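Long-range contacts in putative NADPH-dependent oxidoreductase (PDB 3DB2), which is probably an NADPH-dependent oxidoreductase of the GFO/IDH/MocA type, with a Rossmann-fold nucleotide-binding domain joined to a sheet-based C-terminal domain: residues 130-135 against 252-257; 148-153 against 241-246; 198-203 against 217-222. All blocks are in the same frame, centred on the assembly; numbering follows the deposited sequence.

Contact 1: 130-135 against 252-257; sequences GALRKM and LFYQLD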
ATOM      1  N   GLY C 130     -11.485  18.869  -5.488  1.00 18.59           N
ATOM      2  CA  GLY C 130     -10.649  19.930  -4.920  1.00 22.28           C
ATOM      3  C   GLY C 130      -9.467  19.289  -4.193  1.00 17.87           C
ATOM      4  O   GLY C 130      -8.379  19.831  -4.174  1.00 19.15           O
ATOM      5  N   ALA C 131      -9.682  18.116  -3.611  1.00 16.46           N
ATOM      6  CA  ALA C 131      -8.587  17.446  -2.893  1.00 16.44           C
ATOM      7  C   ALA C 131      -7.495  17.035  -3.858  1.00 17.87           C
ATOM      8  O   ALA C 131      -6.336  17.233  -3.530  1.00 18.38           O
ATOM      9  CB  ALA C 131      -9.111  16.263  -2.133  1.00 18.91           C
ATOM     10  N   LEU C 132      -7.815  16.482  -5.028  1.00 14.56           N
ATOM     11  CA  LEU C 132      -6.745  16.047  -5.927  1.00 17.26           C
ATOM     12  C   LEU C 132      -6.001  17.231  -6.532  1.00 15.32           C
ATOM     13  O   LEU C 132      -4.762  17.264  -6.754  1.00 13.78           O
ATOM     14  CB  LEU C 132      -7.370  15.141  -6.988  1.00 16.83           C
ATOM     15  CG  LEU C 132      -7.338  13.646  -6.721  1.00 17.63           C
ATOM     16  CD1 LEU C 132      -5.903  13.128  -6.648  1.00 16.55           C
ATOM     17  CD2 LEU C 132      -8.112  13.330  -5.437  1.00 19.30           C
ATOM     18  N   ARG C 133      -6.765  18.291  -6.807  1.00 16.97           N
ATOM     19  CA  ARG C 133      -6.197  19.564  -7.264  1.00 14.69           C
ATOM     20  C   ARG C 133      -5.221  20.152  -6.232  1.00 16.93           C
ATOM     21  O   ARG C 133      -4.168  20.676  -6.596  1.00 18.46           O
ATOM     22  CB  ARG C 133      -7.276  20.580  -7.607  1.00 15.96           C
ATOM     23  CG  ARG C 133      -8.186  20.247  -8.766  1.00 17.84           C
ATOM     24  CD  ARG C 133      -7.420  19.907 -10.031  1.00 21.12           C
ATOM     25  NE  ARG C 133      -8.210  19.850 -11.240  1.00 21.93           N
ATOM     26  CZ  ARG C 133      -7.952  19.304 -12.415  1.00 24.66           C
ATOM     27  NH1 ARG C 133      -6.831  18.667 -12.686  1.00 30.05           N
ATOM     28  NH2 ARG C 133      -8.849  19.387 -13.400  1.00 30.25           N
ATOM     29  N   LYS C 134      -5.558  20.055  -4.959  1.00 14.46           N
ATOM     30  CA  LYS C 134      -4.719  20.619  -3.909  1.00 20.80           C
ATOM     31  C   LYS C 134      -3.474  19.762  -3.782  1.00 19.10           C
ATOM     32  O   LYS C 134      -2.330  20.242  -3.682  1.00 19.34           O
ATOM     33  CB  LYS C 134      -5.544  20.714  -2.625  1.00 18.21           C
ATOM     34  CG  LYS C 134      -4.776  21.184  -1.404  1.00 20.25           C
ATOM     35  CD  LYS C 134      -4.410  22.649  -1.605  1.00 22.16           C
ATOM     36  CE  LYS C 134      -3.290  23.050  -0.662  1.00 30.42           C
ATOM     37  NZ  LYS C 134      -3.748  24.196   0.175  1.00 34.93           N
HETATM   38  N   MSE C 135      -3.670  18.439  -3.795  1.00 16.40           N
HETATM   39  CA  MSE C 135      -2.517  17.530  -3.702  1.00 16.66           C
HETATM   40  C   MSE C 135      -1.535  17.771  -4.835  1.00 17.67           C
HETATM   41  O   MSE C 135      -0.309  17.713  -4.667  1.00 21.04           O
HETATM   42  CB  MSE C 135      -2.978  16.066  -3.639  1.00 17.46           C
HETATM   43  CG  MSE C 135      -3.713  15.741  -2.336  1.00 11.73           C
HETATM   44 SE   MSE C 135      -4.661  14.015  -2.507  0.75 20.69          SE
HETATM   45  CE  MSE C 135      -3.053  12.958  -2.324  1.00 18.27           C
ATOM     46  N   LEU C 252       1.267  13.115   2.684  1.00 14.14           N
ATOM     47  CA  LEU C 252      -0.159  13.391   2.618  1.00 13.27           C
ATOM     48  C   LEU C 252      -0.958  12.087   2.725  1.00 12.27           C
ATOM     49  O   LEU C 252      -0.574  11.101   2.069  1.00 15.43           O
ATOM     50  CB  LEU C 252      -0.496  14.049   1.299  1.00 12.44           C
ATOM     51  CG  LEU C 252       0.281  15.277   0.885  1.00 16.13           C
ATOM     52  CD1 LEU C 252      -0.051  15.661  -0.544  1.00 19.57           C
ATOM     53  CD2 LEU C 252      -0.013  16.411   1.863  1.00 21.31           C
ATOM     54  N   PHE C 253      -2.021  12.151   3.483  1.00 14.77           N
ATOM     55  CA  PHE C 253      -2.956  11.026   3.642  1.00 16.84           C
ATOM     56  C   PHE C 253      -4.367  11.503   3.323  1.00 14.88           C
ATOM     57  O   PHE C 253      -4.939  12.312   4.034  1.00 12.38           O
ATOM     58  CB  PHE C 253      -2.943  10.462   5.060  1.00 17.46           C
ATOM     59  CG  PHE C 253      -1.565  10.118   5.585  1.00 19.40           C
ATOM     60  CD1 PHE C 253      -0.854   9.078   5.018  1.00 21.91           C
ATOM     61  CD2 PHE C 253      -1.020  10.847   6.639  1.00 22.26           C
ATOM     62  CE1 PHE C 253       0.404   8.758   5.514  1.00 23.38           C
ATOM     63  CE2 PHE C 253       0.252  10.536   7.121  1.00 22.75           C
ATOM     64  CZ  PHE C 253       0.965   9.522   6.526  1.00 18.80           C
ATOM     65  N   TYR C 254      -4.924  10.984   2.249  1.00 15.49           N
ATOM     66  CA  TYR C 254      -6.255  11.308   1.757  1.00 12.43           C
ATOM     67  C   TYR C 254      -7.160  10.071   1.859  1.00 19.17           C
ATOM     68  O   TYR C 254      -6.717   8.969   1.514  1.00 13.05           O
ATOM     69  CB  TYR C 254      -6.200  11.766   0.317  1.00 16.20           C
ATOM     70  CG  TYR C 254      -7.480  11.977  -0.441  1.00 16.14           C
ATOM     71  CD1 TYR C 254      -8.299  13.067  -0.169  1.00 17.77           C
ATOM     72  CD2 TYR C 254      -7.889  11.104  -1.451  1.00 18.25           C
ATOM     73  CE1 TYR C 254      -9.475  13.257  -0.864  1.00 18.00           C
ATOM     74  CE2 TYR C 254      -9.074  11.318  -2.152  1.00 19.15           C
ATOM     75  CZ  TYR C 254      -9.866  12.397  -1.855  1.00 18.79           C
ATOM     76  OH  TYR C 254     -11.047  12.658  -2.524  1.00 23.20           O
ATOM     77  N   GLN C 255      -8.367  10.298   2.326  1.00 17.34           N
ATOM     78  CA  GLN C 255      -9.453   9.351   2.422  1.00 14.58           C
ATOM     79  C   GLN C 255     -10.732   9.942   1.835  1.00 14.29           C
ATOM     80  O   GLN C 255     -11.050  11.081   2.156  1.00 14.04           O
ATOM     81  CB  GLN C 255      -9.753   8.964   3.883  1.00 24.10           C
ATOM     82  CG  GLN C 255      -8.820   7.961   4.512  1.00 35.83           C
ATOM     83  CD  GLN C 255      -9.108   6.515   4.171  1.00 48.56           C
ATOM     84  OE1 GLN C 255     -10.146   6.176   3.601  1.00 48.53           O
ATOM     85  NE2 GLN C 255      -8.190   5.603   4.502  1.00 58.23           N
ATOM     86  N   LEU C 256     -11.439   9.195   1.011  1.00 13.29           N
ATOM     87  CA  LEU C 256     -12.749   9.650   0.525  1.00 15.78           C
ATOM     88  C   LEU C 256     -13.844   8.646   0.827  1.00 13.57           C
ATOM     89  O   LEU C 256     -13.585   7.447   0.708  1.00 17.73           O
ATOM     90  CB  LEU C 256     -12.647   9.903  -0.970  1.00 17.07           C
ATOM     91  CG  LEU C 256     -13.952  10.174  -1.729  1.00 18.82           C
ATOM     92  CD1 LEU C 256     -14.418  11.588  -1.381  1.00 22.02           C
ATOM     93  CD2 LEU C 256     -13.701   9.930  -3.200  1.00 16.00           C
ATOM     94  N   ASP C 257     -15.038   9.112   1.211  1.00 15.53           N
ATOM     95  CA  ASP C 257     -16.213   8.279   1.343  1.00 16.17           C
ATOM     96  C   ASP C 257     -16.888   8.223  -0.030  1.00 16.57           C
ATOM     97  O   ASP C 257     -17.626   9.155  -0.368  1.00 17.20           O
ATOM     98  CB  ASP C 257     -17.235   8.828   2.323  1.00 19.30           C
ATOM     99  CG  ASP C 257     -18.445   7.936   2.481  1.00 18.36           C
ATOM    100  OD1 ASP C 257     -18.588   6.904   1.803  1.00 23.95           O
ATOM    101  OD2 ASP C 257     -19.256   8.287   3.373  1.00 28.44           O
TER
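Ala131 and Met135, which both press on the Tyr254 ring, are tied to each other through Ala131 O: this carbonyl takes Met135 N at 2.9 Å, a regular helical bond, and Lys134 N weakly. The bond spaces the two side chains one turn apart along the helix. Across to the strand the contact is apolar. Ala131 CB comes close to one side of the Tyr254 ring, 3.3 Å from Tyr254 CE1, while Leu132 reaches the other ortho carbon of the phenol, with Leu132 CD2 4.0 Å from Tyr254 CE2. Leu132 and Tyr254 meet at roughly a right angle. The third neighbour is Met135, a selenomethionine whose SE lies 3.9 Å from Tyr254 CB and 4.6 Å from the ring centroid. This is an oblique Met-aromatic contact, with the selenium 32° off the ring normal. All three groups approach obliquely from the same side of the ring plane. With CG anti to the backbone N and beside the carbonyl carbon (chi1 172°), the ring of Tyr254 lies against the first turn of the helix. Nearer the start of the strand, Leu252 CD1 slides past Met135 CG at 4.1 Å, the two side chains running in opposite directions. The short helix and strand axes approach to 10.5 Å and run nearly antiparallel, at 168°, as in a helix laid lengthwise on a sheet. Asp268 binds the N-H groups of Gly130 and Ala131 at the start of helix 130-140. Met135 also rests on Ile243 and Val245 of strand 240-247 and on Leu273 of strand 271-278, while Leu132 touches Asn189 of helix 183-194. On the opposite sheet face, Phe253 packs against Val240 of the second subunit.

Contact 2: 148-153 against 241-246; sequences SSIEAV and FSINVY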
ATOM      1  N   SER C 148       8.617  10.289  -3.349  1.00 14.99           N
ATOM      2  CA  SER C 148       9.298   9.017  -3.556  1.00 15.22           C
ATOM      3  C   SER C 148       8.290   7.977  -4.070  1.00 16.98           C
ATOM      4  O   SER C 148       8.477   7.394  -5.130  1.00 17.42           O
ATOM      5  CB  SER C 148       9.946   8.447  -2.289  1.00 18.35           C
ATOM      6  OG  SER C 148       9.183   8.648  -1.107  1.00 19.51           O
ATOM      7  N   SER C 149       7.235   7.808  -3.278  1.00 15.49           N
ATOM      8  CA  SER C 149       6.225   6.794  -3.598  1.00 14.66           C
ATOM      9  C   SER C 149       4.815   7.274  -3.224  1.00 17.15           C
ATOM     10  O   SER C 149       4.612   8.194  -2.445  1.00 15.11           O
ATOM     11  CB  SER C 149       6.534   5.489  -2.886  1.00 15.60           C
ATOM     12  OG  SER C 149       6.440   5.574  -1.486  1.00 20.61           O
ATOM     13  N   ILE C 150       3.827   6.574  -3.807  1.00 12.92           N
ATOM     14  CA  ILE C 150       2.423   6.805  -3.529  1.00  9.70           C
ATOM     15  C   ILE C 150       1.742   5.449  -3.334  1.00 11.34           C
ATOM     16  O   ILE C 150       2.107   4.489  -3.984  1.00 11.73           O
ATOM     17  CB  ILE C 150       1.717   7.601  -4.632  1.00 14.39           C
ATOM     18  CG1 ILE C 150       2.198   9.046  -4.727  1.00 13.48           C
ATOM     19  CG2 ILE C 150       0.192   7.533  -4.474  1.00 15.80           C
ATOM     20  CD1 ILE C 150       1.632   9.744  -5.949  1.00 19.17           C
ATOM     21  N   GLU C 151       0.761   5.398  -2.418  1.00 14.03           N
ATOM     22  CA  GLU C 151      -0.051   4.203  -2.253  1.00 14.00           C
ATOM     23  C   GLU C 151      -1.525   4.585  -2.445  1.00 12.86           C
ATOM     24  O   GLU C 151      -1.954   5.482  -1.734  1.00 14.64           O
ATOM     25  CB  GLU C 151       0.105   3.571  -0.867  1.00 13.10           C
ATOM     26  CG  GLU C 151       1.558   3.276  -0.556  1.00 16.98           C
ATOM     27  CD  GLU C 151       1.817   3.264   0.945  1.00 19.83           C
ATOM     28  OE1 GLU C 151       0.970   3.727   1.740  1.00 17.60           O
ATOM     29  OE2 GLU C 151       2.933   2.812   1.298  1.00 21.51           O
ATOM     30  N   ALA C 152      -2.190   3.953  -3.379  1.00 15.32           N
ATOM     31  CA  ALA C 152      -3.570   4.271  -3.728  1.00 14.47           C
ATOM     32  C   ALA C 152      -4.415   3.022  -3.508  1.00 14.64           C
ATOM     33  O   ALA C 152      -3.916   1.918  -3.764  1.00 14.95           O
ATOM     34  CB  ALA C 152      -3.677   4.735  -5.167  1.00 16.09           C
ATOM     35  N   VAL C 153      -5.640   3.179  -3.025  1.00 11.16           N
ATOM     36  CA  VAL C 153      -6.483   2.008  -2.797  1.00 14.38           C
ATOM     37  C   VAL C 153      -7.897   2.346  -3.267  1.00 14.27           C
ATOM     38  O   VAL C 153      -8.349   3.453  -2.999  1.00 14.90           O
ATOM     39  CB  VAL C 153      -6.547   1.601  -1.320  1.00 17.25           C
ATOM     40  CG1 VAL C 153      -7.541   0.473  -1.067  1.00 26.77           C
ATOM     41  CG2 VAL C 153      -5.157   1.198  -0.832  1.00 18.33           C
ATOM     42  N   PHE C 241     -11.356   4.328  -0.267  1.00 15.00           N
ATOM     43  CA  PHE C 241     -10.738   5.112  -1.329  1.00 12.44           C
ATOM     44  C   PHE C 241      -9.678   5.979  -0.624  1.00 12.68           C
ATOM     45  O   PHE C 241     -10.058   6.932   0.057  1.00 12.75           O
ATOM     46  CB  PHE C 241     -11.677   5.982  -2.126  1.00 11.51           C
ATOM     47  CG  PHE C 241     -11.162   6.693  -3.356  1.00 13.98           C
ATOM     48  CD1 PHE C 241     -10.218   7.718  -3.327  1.00 16.25           C
ATOM     49  CD2 PHE C 241     -11.649   6.349  -4.611  1.00 14.17           C
ATOM     50  CE1 PHE C 241      -9.734   8.368  -4.433  1.00 16.98           C
ATOM     51  CE2 PHE C 241     -11.164   6.980  -5.743  1.00 16.33           C
ATOM     52  CZ  PHE C 241     -10.217   7.977  -5.670  1.00 17.81           C
ATOM     53  N   SER C 242      -8.415   5.639  -0.879  1.00 16.06           N
ATOM     54  CA  SER C 242      -7.336   6.384  -0.219  1.00 12.28           C
ATOM     55  C   SER C 242      -6.148   6.611  -1.146  1.00 12.15           C
ATOM     56  O   SER C 242      -5.939   5.885  -2.102  1.00 12.98           O
ATOM     57  CB  SER C 242      -6.911   5.639   1.039  1.00 14.07           C
ATOM     58  OG  SER C 242      -6.495   4.323   0.757  1.00 19.38           O
ATOM     59  N   ILE C 243      -5.375   7.666  -0.835  1.00 12.54           N
ATOM     60  CA  ILE C 243      -4.136   7.990  -1.506  1.00 10.40           C
ATOM     61  C   ILE C 243      -3.165   8.512  -0.423  1.00 15.78           C
ATOM     62  O   ILE C 243      -3.519   9.429   0.333  1.00 14.16           O
ATOM     63  CB  ILE C 243      -4.311   9.060  -2.594  1.00 13.91           C
ATOM     64  CG1 ILE C 243      -5.440   8.750  -3.583  1.00 19.80           C
ATOM     65  CG2 ILE C 243      -3.016   9.335  -3.363  1.00 17.02           C
ATOM     66  CD1 ILE C 243      -5.555   9.696  -4.750  1.00 16.44           C
ATOM     67  N   ASN C 244      -2.004   7.899  -0.363  1.00 13.59           N
ATOM     68  CA  ASN C 244      -0.956   8.298   0.571  1.00 11.62           C
ATOM     69  C   ASN C 244       0.218   8.694  -0.341  1.00 13.13           C
ATOM     70  O   ASN C 244       0.631   7.937  -1.211  1.00 15.28           O
ATOM     71  CB  ASN C 244      -0.489   7.211   1.519  1.00 14.17           C
ATOM     72  CG  ASN C 244      -1.619   6.639   2.362  1.00 19.38           C
ATOM     73  OD1 ASN C 244      -2.469   7.380   2.805  1.00 17.46           O
ATOM     74  ND2 ASN C 244      -1.627   5.347   2.577  1.00 18.63           N
ATOM     75  N   VAL C 245       0.732   9.873  -0.126  1.00 12.88           N
ATOM     76  CA  VAL C 245       1.869  10.419  -0.838  1.00 13.86           C
ATOM     77  C   VAL C 245       3.003  10.673   0.178  1.00 14.83           C
ATOM     78  O   VAL C 245       2.760  11.353   1.171  1.00 11.09           O
ATOM     79  CB  VAL C 245       1.508  11.742  -1.512  1.00 12.74           C
ATOM     80  CG1 VAL C 245       2.653  12.258  -2.350  1.00 13.82           C
ATOM     81  CG2 VAL C 245       0.250  11.564  -2.364  1.00 13.06           C
ATOM     82  N   TYR C 246       4.160  10.130  -0.118  1.00 14.88           N
ATOM     83  CA  TYR C 246       5.331  10.239   0.737  1.00 12.18           C
ATOM     84  C   TYR C 246       6.314  11.218   0.084  1.00 12.49           C
ATOM     85  O   TYR C 246       6.746  10.939  -1.043  1.00 14.04           O
ATOM     86  CB  TYR C 246       5.968   8.856   0.902  1.00 13.20           C
ATOM     87  CG  TYR C 246       4.964   7.913   1.557  1.00 17.12           C
ATOM     88  CD1 TYR C 246       4.740   7.970   2.924  1.00 20.36           C
ATOM     89  CD2 TYR C 246       4.230   6.984   0.824  1.00 15.01           C
ATOM     90  CE1 TYR C 246       3.831   7.123   3.529  1.00 19.07           C
ATOM     91  CE2 TYR C 246       3.329   6.142   1.458  1.00 15.22           C
ATOM     92  CZ  TYR C 246       3.112   6.199   2.808  1.00 20.46           C
ATOM     93  OH  TYR C 246       2.198   5.364   3.470  1.00 16.32           O
TER
HETATM   94  O   HOH W   1      -3.768   4.326   0.164  1.00 21.20           O
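Glu151 reaches across to Asn244 and Tyr246 on the face of the sheet that all three share, and its OE1 takes a hydrogen bond from each. Asn244 ND2 donates from 3.2 Å, nearly along the C-O axis, with OE1 close to the plane of the amide; carboxylate and amide are turned 73° against each other. Tyr246 OH donates more closely, 2.7 Å from Glu151 OE1, but from above the carboxylate plane. That plane stands 71° from the tyrosine ring, and Glu151 CG sits at the ring's edge, in its plane. Two donors of different direction on one oxygen should fix the rotation of the carboxylate and favour its charged form. The other oxygen, Glu151 OE2, is bound by Tyr230 OH of the second subunit. Farther along the same face, Ser242 OG packs 3.4 Å from Val153 CB and binds a water, which in turn donates to Glu151 O. The reverse face is apolar. Ile150 lies side by side with Ile243 and Val245, all pointing the same way: Ile150 CG2 meets Ile243 CG2 at 3.8 Å, and Ile150 CG1 meets Val245 CG2 at 4.0 Å. From Glu151 to Val153 the antiparallel ladder is regular. Glu151 and Asn244 form a hydrogen-bonded pair with both N...O distances 2.8 Å, and Val153 pairs likewise with Ser242. Strand 228-234 runs parallel along the far edge of strand 147-155, and strand 250-256 borders strand 240-247. Helix 183-194, through Leu190 and Leu194, and helix 130-140, through Met135, cover the face with Ile150, Ile243 and Val245. The face with Glu151 is turned to the second subunit, whose Asn234 binds Ser148 OG.

Contact 3: 198-203 against 217-222; sequences ARVFNF and NQTLLE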
ATOM      1  N   ALA C 198       5.877   3.693 -16.458  1.00 15.25           N
ATOM      2  CA  ALA C 198       6.766   2.969 -17.357  1.00 15.57           C
ATOM      3  C   ALA C 198       6.524   1.472 -17.376  1.00 13.47           C
ATOM      4  O   ALA C 198       6.604   0.783 -18.399  1.00 16.07           O
ATOM      5  CB  ALA C 198       8.220   3.237 -16.988  1.00 17.21           C
ATOM      6  N   ARG C 199       6.290   0.869 -16.227  1.00 15.09           N
ATOM      7  CA  ARG C 199       6.127  -0.567 -16.085  1.00 12.89           C
ATOM      8  C   ARG C 199       5.257  -0.909 -14.875  1.00 14.66           C
ATOM      9  O   ARG C 199       5.066  -0.122 -13.921  1.00 16.80           O
ATOM     10  CB  ARG C 199       7.456  -1.314 -15.932  1.00 19.88           C
ATOM     11  CG  ARG C 199       8.268  -0.951 -14.687  1.00 19.49           C
ATOM     12  CD  ARG C 199       9.679  -1.579 -14.793  1.00 23.51           C
ATOM     13  NE  ARG C 199      10.271  -1.003 -16.018  1.00 18.07           N
ATOM     14  CZ  ARG C 199      10.792   0.201 -16.068  1.00 18.41           C
ATOM     15  NH1 ARG C 199      10.872   0.991 -14.993  1.00 18.34           N
ATOM     16  NH2 ARG C 199      11.247   0.562 -17.270  1.00 24.40           N
ATOM     17  N   VAL C 200       4.692  -2.115 -14.908  1.00 11.22           N
ATOM     18  CA  VAL C 200       3.701  -2.653 -14.018  0.50 13.27           C
ATOM     19  C   VAL C 200       4.047  -4.059 -13.538  1.00 16.21           C
ATOM     20  O   VAL C 200       4.511  -4.827 -14.384  1.00 18.12           O
ATOM     21  CB  VAL C 200       2.331  -2.747 -14.749  0.50 16.03           C
ATOM     22  CG1 VAL C 200       1.223  -3.212 -13.817  0.50 16.27           C
ATOM     23  CG2 VAL C 200       1.965  -1.412 -15.377  0.50 23.83           C
ATOM     24  N   PHE C 201       3.768  -4.375 -12.278  1.00 11.44           N
ATOM     25  CA  PHE C 201       3.762  -5.760 -11.811  1.00 13.85           C
ATOM     26  C   PHE C 201       2.455  -5.944 -11.015  1.00 13.53           C
ATOM     27  O   PHE C 201       2.076  -5.105 -10.204  1.00 15.50           O
ATOM     28  CB  PHE C 201       5.003  -6.184 -11.021  1.00 13.23           C
ATOM     29  CG  PHE C 201       4.916  -7.650 -10.626  1.00 16.23           C
ATOM     30  CD1 PHE C 201       5.411  -8.605 -11.509  1.00 16.49           C
ATOM     31  CD2 PHE C 201       4.345  -8.107  -9.450  1.00 16.45           C
ATOM     32  CE1 PHE C 201       5.316  -9.959 -11.217  1.00 13.46           C
ATOM     33  CE2 PHE C 201       4.264  -9.453  -9.146  1.00 14.67           C
ATOM     34  CZ  PHE C 201       4.755 -10.383 -10.038  1.00 12.60           C
ATOM     35  N   ASN C 202       1.794  -7.084 -11.208  1.00 13.76           N
ATOM     36  CA  ASN C 202       0.592  -7.329 -10.403  1.00 11.12           C
ATOM     37  C   ASN C 202       0.527  -8.759  -9.877  1.00 15.98           C
ATOM     38  O   ASN C 202       0.850  -9.692 -10.607  1.00 15.57           O
ATOM     39  CB  ASN C 202      -0.668  -7.055 -11.230  1.00 13.16           C
ATOM     40  CG  ASN C 202      -1.965  -7.090 -10.485  1.00 16.45           C
ATOM     41  OD1 ASN C 202      -2.259  -6.289  -9.601  1.00 23.14           O
ATOM     42  ND2 ASN C 202      -2.866  -8.004 -10.807  1.00 22.52           N
ATOM     43  N   PHE C 203       0.072  -8.920  -8.641  1.00 14.93           N
ATOM     44  CA  PHE C 203      -0.431 -10.181  -8.109  1.00 12.87           C
ATOM     45  C   PHE C 203      -1.955 -10.041  -7.983  1.00 16.77           C
ATOM     46  O   PHE C 203      -2.445  -9.045  -7.419  1.00 15.49           O
ATOM     47  CB  PHE C 203       0.163 -10.564  -6.791  1.00 16.09           C
ATOM     48  CG  PHE C 203       1.597 -11.088  -6.752  1.00 18.95           C
ATOM     49  CD1 PHE C 203       2.043 -12.030  -7.643  1.00 18.44           C
ATOM     50  CD2 PHE C 203       2.469 -10.613  -5.766  1.00 15.08           C
ATOM     51  CE1 PHE C 203       3.315 -12.565  -7.610  1.00 16.37           C
ATOM     52  CE2 PHE C 203       3.760 -11.123  -5.732  1.00 16.14           C
ATOM     53  CZ  PHE C 203       4.193 -12.070  -6.643  1.00 16.30           C
ATOM     54  N   ASN C 217      -6.448  -7.420  -6.363  1.00 13.28           N
ATOM     55  CA  ASN C 217      -5.196  -7.121  -6.989  1.00 12.95           C
ATOM     56  C   ASN C 217      -4.330  -6.256  -6.025  1.00 12.26           C
ATOM     57  O   ASN C 217      -4.882  -5.452  -5.293  1.00 13.66           O
ATOM     58  CB  ASN C 217      -5.242  -6.331  -8.284  1.00 19.50           C
ATOM     59  CG  ASN C 217      -6.071  -6.986  -9.380  1.00 15.43           C
ATOM     60  OD1 ASN C 217      -5.592  -7.869 -10.063  1.00 15.58           O
ATOM     61  ND2 ASN C 217      -7.287  -6.457  -9.476  1.00 19.34           N
ATOM     62  N   GLN C 218      -3.036  -6.479  -6.124  1.00 12.22           N
ATOM     63  CA  GLN C 218      -2.044  -5.531  -5.619  1.00 12.08           C
ATOM     64  C   GLN C 218      -1.071  -5.303  -6.785  1.00 12.92           C
ATOM     65  O   GLN C 218      -0.471  -6.239  -7.285  1.00 13.15           O
ATOM     66  CB  GLN C 218      -1.373  -6.055  -4.384  1.00 12.71           C
ATOM     67  CG  GLN C 218      -2.324  -6.005  -3.193  1.00 15.15           C
ATOM     68  CD  GLN C 218      -1.695  -6.347  -1.866  1.00 14.10           C
ATOM     69  OE1 GLN C 218      -0.978  -7.349  -1.783  1.00 15.67           O
ATOM     70  NE2 GLN C 218      -1.913  -5.562  -0.818  1.00 12.33           N
ATOM     71  N   THR C 219      -0.920  -4.039  -7.160  1.00 12.93           N
ATOM     72  CA  THR C 219      -0.176  -3.680  -8.355  1.00 13.98           C
ATOM     73  C   THR C 219       0.948  -2.705  -7.976  1.00 13.54           C
ATOM     74  O   THR C 219       0.605  -1.748  -7.256  1.00 13.73           O
ATOM     75  CB  THR C 219      -1.075  -2.987  -9.394  1.00 12.65           C
ATOM     76  OG1 THR C 219      -2.209  -3.829  -9.595  1.00 17.21           O
ATOM     77  CG2 THR C 219      -0.315  -2.827 -10.694  1.00 17.53           C
ATOM     78  N   LEU C 220       2.131  -2.997  -8.475  1.00 13.05           N
ATOM     79  CA  LEU C 220       3.245  -2.056  -8.381  1.00 15.39           C
ATOM     80  C   LEU C 220       3.472  -1.392  -9.748  1.00 15.06           C
ATOM     81  O   LEU C 220       3.392  -1.998 -10.806  1.00 14.99           O
ATOM     82  CB  LEU C 220       4.527  -2.737  -7.938  1.00 13.95           C
ATOM     83  CG  LEU C 220       4.461  -3.431  -6.583  1.00 11.82           C
ATOM     84  CD1 LEU C 220       5.861  -3.949  -6.227  1.00 20.22           C
ATOM     85  CD2 LEU C 220       3.909  -2.531  -5.497  1.00 14.07           C
ATOM     86  N   LEU C 221       3.789  -0.120  -9.696  1.00 14.50           N
ATOM     87  CA  LEU C 221       4.109   0.736 -10.816  0.50 15.34           C
ATOM     88  C   LEU C 221       5.456   1.421 -10.609  1.00 15.76           C
ATOM     89  O   LEU C 221       5.802   1.839  -9.512  1.00 14.34           O
ATOM     90  CB  LEU C 221       3.019   1.799 -11.002  0.50 16.81           C
ATOM     91  CG  LEU C 221       1.578   1.290 -10.851  0.50 16.95           C
ATOM     92  CD1 LEU C 221       0.741   2.279 -10.059  0.50 21.69           C
ATOM     93  CD2 LEU C 221       0.967   1.042 -12.213  0.50 20.75           C
ATOM     94  N   GLU C 222       6.230   1.540 -11.675  1.00 18.86           N
ATOM     95  CA  GLU C 222       7.406   2.413 -11.717  1.00 15.42           C
ATOM     96  C   GLU C 222       7.136   3.458 -12.800  1.00 16.36           C
ATOM     97  O   GLU C 222       6.710   3.050 -13.895  1.00 17.33           O
ATOM     98  CB  GLU C 222       8.703   1.719 -12.051  1.00 22.02           C
ATOM     99  CG  GLU C 222       9.235   0.820 -10.961  1.00 30.53           C
ATOM    100  CD  GLU C 222      10.729   0.573 -11.145  1.00 30.08           C
ATOM    101  OE1 GLU C 222      11.157   0.188 -12.247  1.00 24.86           O
ATOM    102  OE2 GLU C 222      11.469   0.757 -10.161  1.00 28.12           O
TER
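Arg199 lies over the base of Glu222, its CG 3.8 Å from Glu222 CB, and its bent end reaches one carboxylate oxygen. With CG set between the backbone N and the carbonyl carbon (chi1 63°) and the chain bent at chi3, the guanidinium comes back beside its partner. Arg199 NH1 makes a salt bridge to Glu222 OE1 at 2.9 Å, meeting that oxygen on its anti side but out of the carboxylate plane. The two planar groups stand 72° apart, and Ala198 CB lies over the rim of one guanidinium face. Both charges have second partners: Glu348 takes Arg199 NH2, and Lys205 of the second subunit meets Glu222 OE2. With an alanine here in place of Arg199, Glu222 OE1 and Glu348 would probably each lose the guanidinium that pairs with them.

On the face with Asn202 and Thr219, Asn202 reaches two side chains. Its ND2 donates to Asn217 OD1 at 2.8 Å, the acceptor near the Asn202 amide plane and the two amides 43° apart. Asn202 OD1 accepts from Thr219 OG1 in a bond whose very short length is doubtful. Asn217 ND2 is held in turn by Gly176 O and Thr233 OG1. On the Arg199 face, Phe201 turns an edge to the face of Phe203, and the Phe201 ring itself stacks on Phe201 of the second subunit.

Phe201 and Leu220 form a central hydrogen-bonded pair, Leu220 N lying 2.7 Å from Phe201 O. At the Glu222 end the ladder is irregular: Glu222 O accepts both Ala198 N, at 2.8 Å, and Arg199 N, at 3.2 Å. Two residues facing one make this a classic beta bulge, here in an antiparallel beta hairpin within the sheet of a GFO/IDH/MocA C-terminal domain.

All three contacts use one mixed sheet. Contacts 1 and 2 are 10 Å apart between centres and touch directly, Leu252 N approaching Val245 O to 2.8 Å in a probable hydrogen bond between adjacent strands. Contact 3 lies farther across the sheet, its centre 14 Å from that of contact 2 and 22 Å from that of contact 1. Strand 228-234 separates contacts 2 and 3, whose nearest atoms are about 7 Å apart. Its Tyr230 binds Gln218 of contact 3 in its own chain. Every contact touches the second subunit, consistent with a dimer built on this sheet, apart from the Rossmann sheet that probably binds the nucleotide.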